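Long-range contacts in Non-ribosomal peptide synthetase (PDB 3WV4), which is a non-ribosomal peptide synthetase whose N-terminal domain belongs to the AMP-binding enzyme family of the ANL superfamily: residues Gly69-Gln74 against Asn104-Val109; His79-Ser84 against Ala115-Val120; Lys90-Gly95 against Pro143-Ala148. One frame throughout, in Å; residues are numbered along the deposited sequence.

Interaction 1: residues Gly69-Gln74 against Asn104-Val109; sequences GTWTYQ and NIRQTV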
loop_
_atom_site.group_PDB
_atom_site.type_symbol
_atom_site.label_atom_id
_atom_site.label_comp_id
_atom_site.label_asym_id
_atom_site.label_seq_id
_atom_site.Cartn_x
_atom_site.Cartn_y
_atom_site.Cartn_z
ATOM N N GLY A 69 20.056 -1.569 7.292
ATOM C CA GLY A 69 20.243 -0.451 8.229
ATOM C C GLY A 69 18.930 0.220 8.568
ATOM O O GLY A 69 17.843 -0.298 8.250
ATOM N N THR A 70 19.012 1.405 9.165
ATOM C CA THR A 70 17.824 2.151 9.600
ATOM C C THR A 70 17.964 3.617 9.160
ATOM O O THR A 70 19.075 4.193 9.215
ATOM C CB THR A 70 17.688 2.063 11.148
ATOM O OG1 THR A 70 17.574 0.691 11.527
ATOM C CG2 THR A 70 16.461 2.792 11.667
ATOM N N TRP A 71 16.863 4.207 8.707
ATOM C CA TRP A 71 16.804 5.648 8.443
ATOM C C TRP A 71 15.827 6.346 9.378
ATOM O O TRP A 71 14.738 5.828 9.645
ATOM C CB TRP A 71 16.278 5.945 7.039
ATOM C CG TRP A 71 17.218 5.765 5.929
ATOM C CD1 TRP A 71 18.596 5.661 6.002
ATOM C CD2 TRP A 71 16.895 5.751 4.529
ATOM N NE1 TRP A 71 19.100 5.546 4.762
ATOM C CE2 TRP A 71 18.093 5.593 3.836
ATOM C CE3 TRP A 71 15.700 5.784 3.811
ATOM C CZ2 TRP A 71 18.140 5.506 2.462
ATOM C CZ3 TRP A 71 15.740 5.707 2.466
ATOM C CH2 TRP A 71 16.949 5.560 1.793
ATOM N N THR A 72 16.214 7.520 9.847
ATOM C CA THR A 72 15.304 8.395 10.537
ATOM C C THR A 72 14.436 9.094 9.524
ATOM O O THR A 72 14.680 9.014 8.352
ATOM C CB THR A 72 16.055 9.495 11.306
ATOM O OG1 THR A 72 16.727 10.330 10.367
ATOM C CG2 THR A 72 17.059 8.893 12.268
ATOM N N TYR A 73 13.432 9.827 9.983
ATOM C CA TYR A 73 12.582 10.598 9.054
ATOM C C TYR A 73 13.378 11.634 8.310
ATOM O O TYR A 73 13.154 11.826 7.104
ATOM C CB TYR A 73 11.363 11.222 9.749
ATOM C CG TYR A 73 10.266 10.238 9.817
ATOM C CD1 TYR A 73 10.067 9.480 10.931
ATOM C CD2 TYR A 73 9.491 9.960 8.683
ATOM C CE1 TYR A 73 9.089 8.506 10.942
ATOM C CE2 TYR A 73 8.512 9.006 8.689
ATOM C CZ TYR A 73 8.311 8.283 9.817
ATOM O OH TYR A 73 7.329 7.300 9.828
ATOM N N GLN A 74 14.355 12.244 8.980
ATOM C CA GLN A 74 15.257 13.157 8.282
ATOM C C GLN A 74 16.010 12.480 7.162
ATOM O O GLN A 74 16.048 12.995 6.061
ATOM C CB GLN A 74 16.275 13.809 9.243
ATOM C CG GLN A 74 17.119 14.861 8.560
ATOM C CD GLN A 74 16.325 16.097 8.210
ATOM O OE1 GLN A 74 16.014 16.358 7.035
ATOM N NE2 GLN A 74 16.006 16.890 9.228
ATOM N N ASN A 104 11.973 -5.064 -0.725
ATOM C CA ASN A 104 11.720 -4.313 0.490
ATOM C C ASN A 104 12.965 -3.770 1.124
ATOM O O ASN A 104 13.454 -4.314 2.133
ATOM C CB ASN A 104 11.000 -5.174 1.524
ATOM C CG ASN A 104 9.483 -5.145 1.353
ATOM O OD1 ASN A 104 8.955 -4.706 0.319
ATOM N ND2 ASN A 104 8.766 -5.646 2.388
ATOM N N ILE A 105 13.423 -2.640 0.581
ATOM C CA ILE A 105 14.576 -1.967 1.117
ATOM C C ILE A 105 14.290 -0.470 1.192
ATOM O O ILE A 105 13.402 0.028 0.473
ATOM C CB ILE A 105 15.844 -2.277 0.291
ATOM C CG1 ILE A 105 15.682 -1.879 -1.166
ATOM C CG2 ILE A 105 16.147 -3.760 0.316
ATOM C CD1 ILE A 105 16.932 -2.128 -2.015
ATOM N N ARG A 106 15.021 0.220 2.067
ATOM C CA ARG A 106 14.829 1.642 2.268
ATOM C C ARG A 106 14.823 2.452 0.982
ATOM O O ARG A 106 14.034 3.350 0.807
ATOM C CB ARG A 106 15.943 2.132 3.186
ATOM C CG ARG A 106 15.733 1.777 4.644
ATOM C CD ARG A 106 16.999 2.025 5.429
ATOM N NE ARG A 106 18.047 1.149 4.937
ATOM C CZ ARG A 106 19.333 1.410 5.024
ATOM N NH1 ARG A 106 19.727 2.497 5.631
ATOM N NH2 ARG A 106 20.216 0.545 4.543
ATOM N N GLN A 107 15.663 2.060 0.026
ATOM C CA GLN A 107 15.813 2.766 -1.231
ATOM C C GLN A 107 14.531 2.842 -1.992
ATOM O O GLN A 107 14.233 3.849 -2.576
ATOM C CB GLN A 107 16.885 2.097 -2.125
ATOM C CG GLN A 107 18.311 2.225 -1.605
ATOM C CD GLN A 107 18.734 1.038 -0.752
ATOM O OE1 GLN A 107 18.072 0.659 0.210
ATOM N NE2 GLN A 107 19.850 0.452 -1.097
ATOM N N THR A 108 13.752 1.774 -1.993
ATOM C CA THR A 108 12.478 1.769 -2.717
ATOM C C THR A 108 11.482 2.829 -2.185
ATOM O O THR A 108 10.685 3.372 -2.930
ATOM C CB THR A 108 11.805 0.387 -2.577
ATOM O OG1 THR A 108 12.775 -0.644 -2.775
ATOM C CG2 THR A 108 10.714 0.213 -3.592
ATOM N N VAL A 109 11.528 3.097 -0.889
ATOM C CA VAL A 109 10.618 4.067 -0.275
ATOM C C VAL A 109 11.052 5.497 -0.668
ATOM O O VAL A 109 10.207 6.403 -0.868
ATOM C CB VAL A 109 10.619 3.893 1.248
ATOM C CG1 VAL A 109 9.655 4.871 1.922
ATOM C CG2 VAL A 109 10.205 2.473 1.611
#
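Arg106 lays its side chain over one face of the Trp71 indole, and this pair makes most of the contact between Gly69-Gln74 and Asn104-Val109. The packing is tight over the benzene half, where Arg106 CB sits 3.6 Å from the centroid of the six-membered ring of Trp71, a CH-pi contact 11° off the ring normal. A bend at chi3 (-63°) then carries the guanidinium round to the pyrrole half. Arg106 CZ lies 4.5 Å from the centroid of the five-membered ring of Trp71, a cation-pi interaction, but the two planes stand 58° apart, so the groups are tilted. Arg106 NH1 approaches Trp71 NE1 to 3.2 Å; both are donors, and no hydrogen bond joins them. Gly69 packs closely too, its C 3.8 Å from Arg106 CZ over a guanidinium face. Looser are Thr70, its CB pointing away, and Gln107, whose N lies 4.1 Å from Trp71 CH2, on the partly exposed rim. The charge is answered by Asp66, which forms a salt bridge with Arg106 NE and also takes the N-H of Gly69. Trp71 is buried: it sits on edge strand 70-72, paired with strand 62-65, its ring stacked with His79 of helix 73-89 and touched by Trp172 of helix 168-180, while Arg106 stands near the start of helix 106-116.

Interaction 2: residues His79-Ser84 against Ala115-Val120; sequences HSQAFS and ACRRGV
Ser84 of helix 73-89 and Ala115 bring their CA atoms within 6.0 Å of each other, just where helix 106-116 finishes in a Schellman motif: Val120 N bonds to Ala115 O and Gly119 N to Cys116 O, with Gly119, of positive phi, as the C-prime residue. Ala115 O also accepts Arg118 N, from the opposite face of its plane. The turn sends two arginines back toward helix 73-89, and Ser84 meets both. Arg117 bends at chi3 (79°), which swings its guanidinium across to the helix. Its NH1 gives a weak hydrogen bond to Ser84 OG at 3.0 Å, arriving at an N-H...O angle of 150°. Gln81 CG lies over one face of the same group, 3.7 Å from Arg117 CZ and over its centre. Arg117 NH1 has a stronger partner in Gly184 O, and Ser84 OG in turn is bonded to Gly114 O. Arg118, the next residue, bends at chi2 and packs its CG 3.8 Å from Ser84 CB, which also sits over a face of its guanidinium. Three partners hold the group: Arg117 O at NH1 (3.1 Å, the donor well above the carbonyl plane), Glu186 O at NH2 and Asp88 at NE, a salt bridge. Phe83 adds an edge contact, its CD2 4.2 Å from Ala115 N. The contact is thus buried between helices 73-89 and 106-116; helix 168-180 packs on Phe83, helix 47-57 lies against Arg117, and the loop around Gly184 to Glu186 receives the arginine tips.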
loop_
_atom_site.group_PDB
_atom_site.type_symbol
_atom_site.label_atom_id
_atom_site.label_comp_id
_atom_site.label_asym_id
_atom_site.label_seq_id
_atom_site.Cartn_x
_atom_site.Cartn_y
_atom_site.Cartn_z
ATOM N N HIS A 79 17.213 11.457 1.368
ATOM C CA HIS A 79 17.368 10.533 0.256
ATOM C C HIS A 79 16.249 10.673 -0.751
ATOM O O HIS A 79 16.508 10.600 -1.965
ATOM C CB HIS A 79 17.437 9.122 0.766
ATOM C CG HIS A 79 18.700 8.806 1.495
ATOM N ND1 HIS A 79 19.801 8.275 0.854
ATOM C CD2 HIS A 79 19.058 8.944 2.796
ATOM C CE1 HIS A 79 20.774 8.078 1.733
ATOM N NE2 HIS A 79 20.360 8.495 2.910
ATOM N N SER A 80 15.035 10.969 -0.297
ATOM C CA SER A 80 13.905 11.203 -1.206
ATOM C C SER A 80 14.145 12.440 -2.078
ATOM O O SER A 80 14.030 12.405 -3.300
ATOM C CB SER A 80 12.588 11.310 -0.407
ATOM O OG SER A 80 12.213 10.068 0.171
ATOM N N GLN A 81 14.556 13.533 -1.451
ATOM C CA GLN A 81 14.974 14.749 -2.200
ATOM C C GLN A 81 16.081 14.457 -3.198
ATOM O O GLN A 81 16.024 14.879 -4.369
ATOM C CB GLN A 81 15.455 15.810 -1.204
ATOM C CG GLN A 81 14.303 16.290 -0.350
ATOM C CD GLN A 81 14.729 17.279 0.727
ATOM O OE1 GLN A 81 15.902 17.417 1.029
ATOM N NE2 GLN A 81 13.770 17.973 1.287
ATOM N N ALA A 82 17.104 13.721 -2.746
ATOM C CA ALA A 82 18.212 13.374 -3.631
ATOM C C ALA A 82 17.710 12.581 -4.820
ATOM O O ALA A 82 18.102 12.810 -5.983
ATOM C CB ALA A 82 19.278 12.610 -2.858
ATOM N N PHE A 83 16.797 11.652 -4.559
ATOM C CA PHE A 83 16.257 10.870 -5.663
ATOM C C PHE A 83 15.438 11.753 -6.613
ATOM O O PHE A 83 15.497 11.570 -7.831
ATOM C CB PHE A 83 15.463 9.642 -5.195
ATOM C CG PHE A 83 15.004 8.811 -6.336
ATOM C CD1 PHE A 83 15.929 8.047 -7.048
ATOM C CD2 PHE A 83 13.734 8.950 -6.818
ATOM C CE1 PHE A 83 15.537 7.344 -8.169
ATOM C CE2 PHE A 83 13.323 8.229 -7.916
ATOM C CZ PHE A 83 14.224 7.411 -8.604
ATOM N N SER A 84 14.708 12.747 -6.072
ATOM C CA SER A 84 14.031 13.701 -6.929
ATOM C C SER A 84 15.056 14.443 -7.866
ATOM O O SER A 84 14.792 14.642 -9.054
ATOM C CB SER A 84 13.232 14.707 -6.107
ATOM O OG SER A 84 12.187 14.086 -5.367
ATOM N N ALA A 115 9.822 10.378 -6.297
ATOM C CA ALA A 115 8.985 10.479 -7.493
ATOM C C ALA A 115 7.711 11.251 -7.265
ATOM O O ALA A 115 7.293 12.067 -8.108
ATOM C CB ALA A 115 8.659 9.129 -8.005
ATOM N N CYS A 116 7.080 11.032 -6.136
ATOM C CA CYS A 116 5.867 11.796 -5.821
ATOM C C CYS A 116 6.132 13.329 -5.774
ATOM O O CYS A 116 5.290 14.134 -6.274
ATOM C CB CYS A 116 5.302 11.327 -4.484
ATOM S SG CYS A 116 4.420 9.748 -4.597
ATOM N N ARG A 117 7.280 13.707 -5.173
ATOM C CA ARG A 117 7.679 15.110 -4.988
ATOM C C ARG A 117 7.911 15.815 -6.322
ATOM O O ARG A 117 8.057 17.039 -6.340
ATOM C CB ARG A 117 8.991 15.217 -4.225
ATOM C CG ARG A 117 8.922 14.904 -2.758
ATOM C CD ARG A 117 10.308 14.989 -2.124
ATOM N NE ARG A 117 10.636 16.395 -1.898
ATOM C CZ ARG A 117 11.486 17.122 -2.618
ATOM N NH1 ARG A 117 12.191 16.606 -3.650
ATOM N NH2 ARG A 117 11.648 18.400 -2.272
ATOM N N ARG A 118 8.021 15.047 -7.403
ATOM C CA ARG A 118 8.153 15.597 -8.743
ATOM C C ARG A 118 6.953 15.361 -9.603
ATOM O O ARG A 118 7.015 15.561 -10.806
ATOM C CB ARG A 118 9.436 15.054 -9.426
ATOM C CG ARG A 118 10.694 15.583 -8.756
ATOM C CD ARG A 118 10.811 17.100 -8.965
ATOM N NE ARG A 118 11.951 17.723 -8.271
ATOM C CZ ARG A 118 11.879 18.404 -7.131
ATOM N NH1 ARG A 118 10.737 18.527 -6.461
ATOM N NH2 ARG A 118 12.980 18.929 -6.625
ATOM N N GLY A 119 5.861 14.891 -9.018
ATOM C CA GLY A 119 4.693 14.495 -9.817
ATOM C C GLY A 119 4.952 13.366 -10.767
ATOM O O GLY A 119 4.195 13.156 -11.714
ATOM N N VAL A 120 6.011 12.610 -10.538
ATOM C CA VAL A 120 6.316 11.440 -11.394
ATOM C C VAL A 120 5.520 10.253 -10.836
ATOM O O VAL A 120 5.285 10.117 -9.616
ATOM C CB VAL A 120 7.853 11.192 -11.386
ATOM C CG1 VAL A 120 8.283 9.857 -11.978
ATOM C CG2 VAL A 120 8.522 12.314 -12.120
#

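Interaction 3: residues Lys90-Gly95 against Pro143-Ala148; sequences KGVARG and PRLVIA
Arg144 reaches from just ahead of strand 145-148 to the loop that leaves helix 73-89. Its CB stands 4.3 Å from Val92 CG2, and CG, placed opposite the backbone N (chi1 -166°), closes to 3.7 Å from that same methyl, Val92 CG2. A bend at chi2 (78°) turns the chain toward Gly91, and CD leads on to the polar end. There Arg144 NE makes a long, weak hydrogen bond of 3.5 Å to Gly91 O, and it also forms a salt bridge with Glu96. Beyond CZ, Arg144 NH2 gives the better bond, 3.2 Å to Gly91 O with an N-H...O angle of 146°, reaching it from above the carbonyl plane. Gly91 is the residue whose positive phi completes the Schellman motif at the end of helix 73-89; its carbonyl accepts two N-H groups of one guanidinium, one of them weakly. Inside this polar edge, Val92 CG2 meets Leu145 CD2 at 3.7 Å, the two side chains crossing at about a right angle. The contact therefore divides its labour: a buried apolar pair faces the interior, while an exposed arginine, its charge paired with that of Glu96, links the loop to the start of the inner strand 145-148.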
loop_
_atom_site.group_PDB
_atom_site.type_symbol
_atom_site.label_atom_id
_atom_site.label_comp_id
_atom_site.label_asym_id
_atom_site.label_seq_id
_atom_site.Cartn_x
_atom_site.Cartn_y
_atom_site.Cartn_z
ATOM N N LYS A 90 17.718 13.362 -15.035
ATOM C CA LYS A 90 17.407 12.494 -16.183
ATOM C C LYS A 90 16.290 13.065 -17.052
ATOM O O LYS A 90 15.884 12.449 -18.016
ATOM C CB LYS A 90 16.968 11.126 -15.669
ATOM C CG LYS A 90 18.068 10.342 -14.980
ATOM C CD LYS A 90 18.969 9.723 -16.028
ATOM C CE LYS A 90 20.042 8.862 -15.406
ATOM N NZ LYS A 90 21.194 9.713 -15.057
ATOM N N GLY A 91 15.745 14.208 -16.669
ATOM C CA GLY A 91 14.713 14.827 -17.459
ATOM C C GLY A 91 13.368 14.117 -17.387
ATOM O O GLY A 91 12.608 14.133 -18.366
ATOM N N VAL A 92 13.061 13.490 -16.247
ATOM C CA VAL A 92 11.802 12.768 -16.104
ATOM C C VAL A 92 10.862 13.794 -15.556
ATOM O O VAL A 92 11.142 14.377 -14.568
ATOM C CB VAL A 92 11.902 11.566 -15.136
ATOM C CG1 VAL A 92 10.548 10.945 -14.952
ATOM C CG2 VAL A 92 12.859 10.527 -15.654
ATOM N N ALA A 93 9.741 13.992 -16.209
ATOM C CA ALA A 93 8.930 15.155 -15.937
ATOM C C ALA A 93 7.592 14.762 -15.337
ATOM O O ALA A 93 7.188 13.585 -15.349
ATOM C CB ALA A 93 8.738 15.969 -17.223
ATOM N N ARG A 94 6.905 15.779 -14.837
ATOM C CA ARG A 94 5.595 15.618 -14.251
ATOM C C ARG A 94 4.714 14.769 -15.118
ATOM O O ARG A 94 4.620 14.993 -16.307
ATOM C CB ARG A 94 4.958 16.985 -14.080
ATOM C CG ARG A 94 3.680 16.979 -13.267
ATOM C CD ARG A 94 3.201 18.395 -13.109
ATOM N NE ARG A 94 1.844 18.413 -12.578
ATOM C CZ ARG A 94 1.022 19.453 -12.619
ATOM N NH1 ARG A 94 1.401 20.585 -13.184
ATOM N NH2 ARG A 94 -0.202 19.358 -12.106
ATOM N N GLY A 95 4.087 13.765 -14.534
ATOM C CA GLY A 95 3.103 12.960 -15.264
ATOM C C GLY A 95 3.681 11.732 -15.916
ATOM O O GLY A 95 2.951 10.823 -16.281
ATOM N N PRO A 143 6.707 3.827 -19.533
ATOM C CA PRO A 143 7.515 4.726 -18.687
ATOM C C PRO A 143 8.679 5.385 -19.421
ATOM O O PRO A 143 8.915 5.122 -20.564
ATOM C CB PRO A 143 8.075 3.788 -17.642
ATOM C CG PRO A 143 8.324 2.546 -18.435
ATOM C CD PRO A 143 7.197 2.451 -19.442
ATOM N N ARG A 144 9.398 6.220 -18.699
ATOM C CA ARG A 144 10.530 6.943 -19.191
ATOM C C ARG A 144 11.760 6.068 -18.947
ATOM O O ARG A 144 12.693 6.057 -19.733
ATOM C CB ARG A 144 10.564 8.215 -18.366
ATOM C CG ARG A 144 11.422 9.308 -18.845
ATOM C CD ARG A 144 10.838 10.102 -19.994
ATOM N NE ARG A 144 11.693 11.286 -20.137
ATOM C CZ ARG A 144 12.061 11.803 -21.295
ATOM N NH1 ARG A 144 11.634 11.269 -22.436
ATOM N NH2 ARG A 144 12.868 12.857 -21.315
ATOM N N LEU A 145 11.732 5.280 -17.870
ATOM C CA LEU A 145 12.868 4.462 -17.455
ATOM C C LEU A 145 12.459 3.407 -16.460
ATOM O O LEU A 145 11.297 3.305 -16.070
ATOM C CB LEU A 145 13.992 5.307 -16.897
ATOM C CG LEU A 145 13.728 6.231 -15.708
ATOM C CD1 LEU A 145 13.825 5.464 -14.402
ATOM C CD2 LEU A 145 14.757 7.353 -15.719
ATOM N N VAL A 146 13.400 2.542 -16.156
ATOM C CA VAL A 146 13.112 1.371 -15.391
ATOM C C VAL A 146 14.197 1.197 -14.371
ATOM O O VAL A 146 15.393 1.317 -14.701
ATOM C CB VAL A 146 13.075 0.104 -16.273
ATOM C CG1 VAL A 146 12.925 -1.151 -15.423
ATOM C CG2 VAL A 146 11.962 0.193 -17.316
ATOM N N ILE A 147 13.801 0.892 -13.139
ATOM C CA ILE A 147 14.779 0.653 -12.096
ATOM C C ILE A 147 14.717 -0.788 -11.649
ATOM O O ILE A 147 13.634 -1.274 -11.263
ATOM C CB ILE A 147 14.541 1.609 -10.923
ATOM C CG1 ILE A 147 14.825 3.023 -11.410
ATOM C CG2 ILE A 147 15.444 1.244 -9.748
ATOM C CD1 ILE A 147 14.250 4.089 -10.562
ATOM N N ALA A 148 15.875 -1.449 -11.645
ATOM C CA ALA A 148 16.002 -2.877 -11.333
ATOM C C ALA A 148 16.789 -3.059 -10.050
ATOM O O ALA A 148 17.510 -2.167 -9.609
ATOM C CB ALA A 148 16.731 -3.598 -12.479
#

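From the N terminus the chain passes strand 70-72, helix 73-89 and the loop 90-95 before any contact is closed. Residues 104-109 then return to close interaction 1, 115-120 close interaction 2, and 143-148 close interaction 3, so all three loops cross and none lies wholly within another. Interactions 1 and 2 share helices 73-89 and 106-116 and touch through Trp71 and His79. Interactions 2 and 3 touch through Gly119 O and Gly95 N, 2.9 Å apart in a probable hydrogen bond. Together they tie the edge strand 70-72 of the four-stranded mixed sheet, the helix pair and the parallel sheet holding strand 145-148.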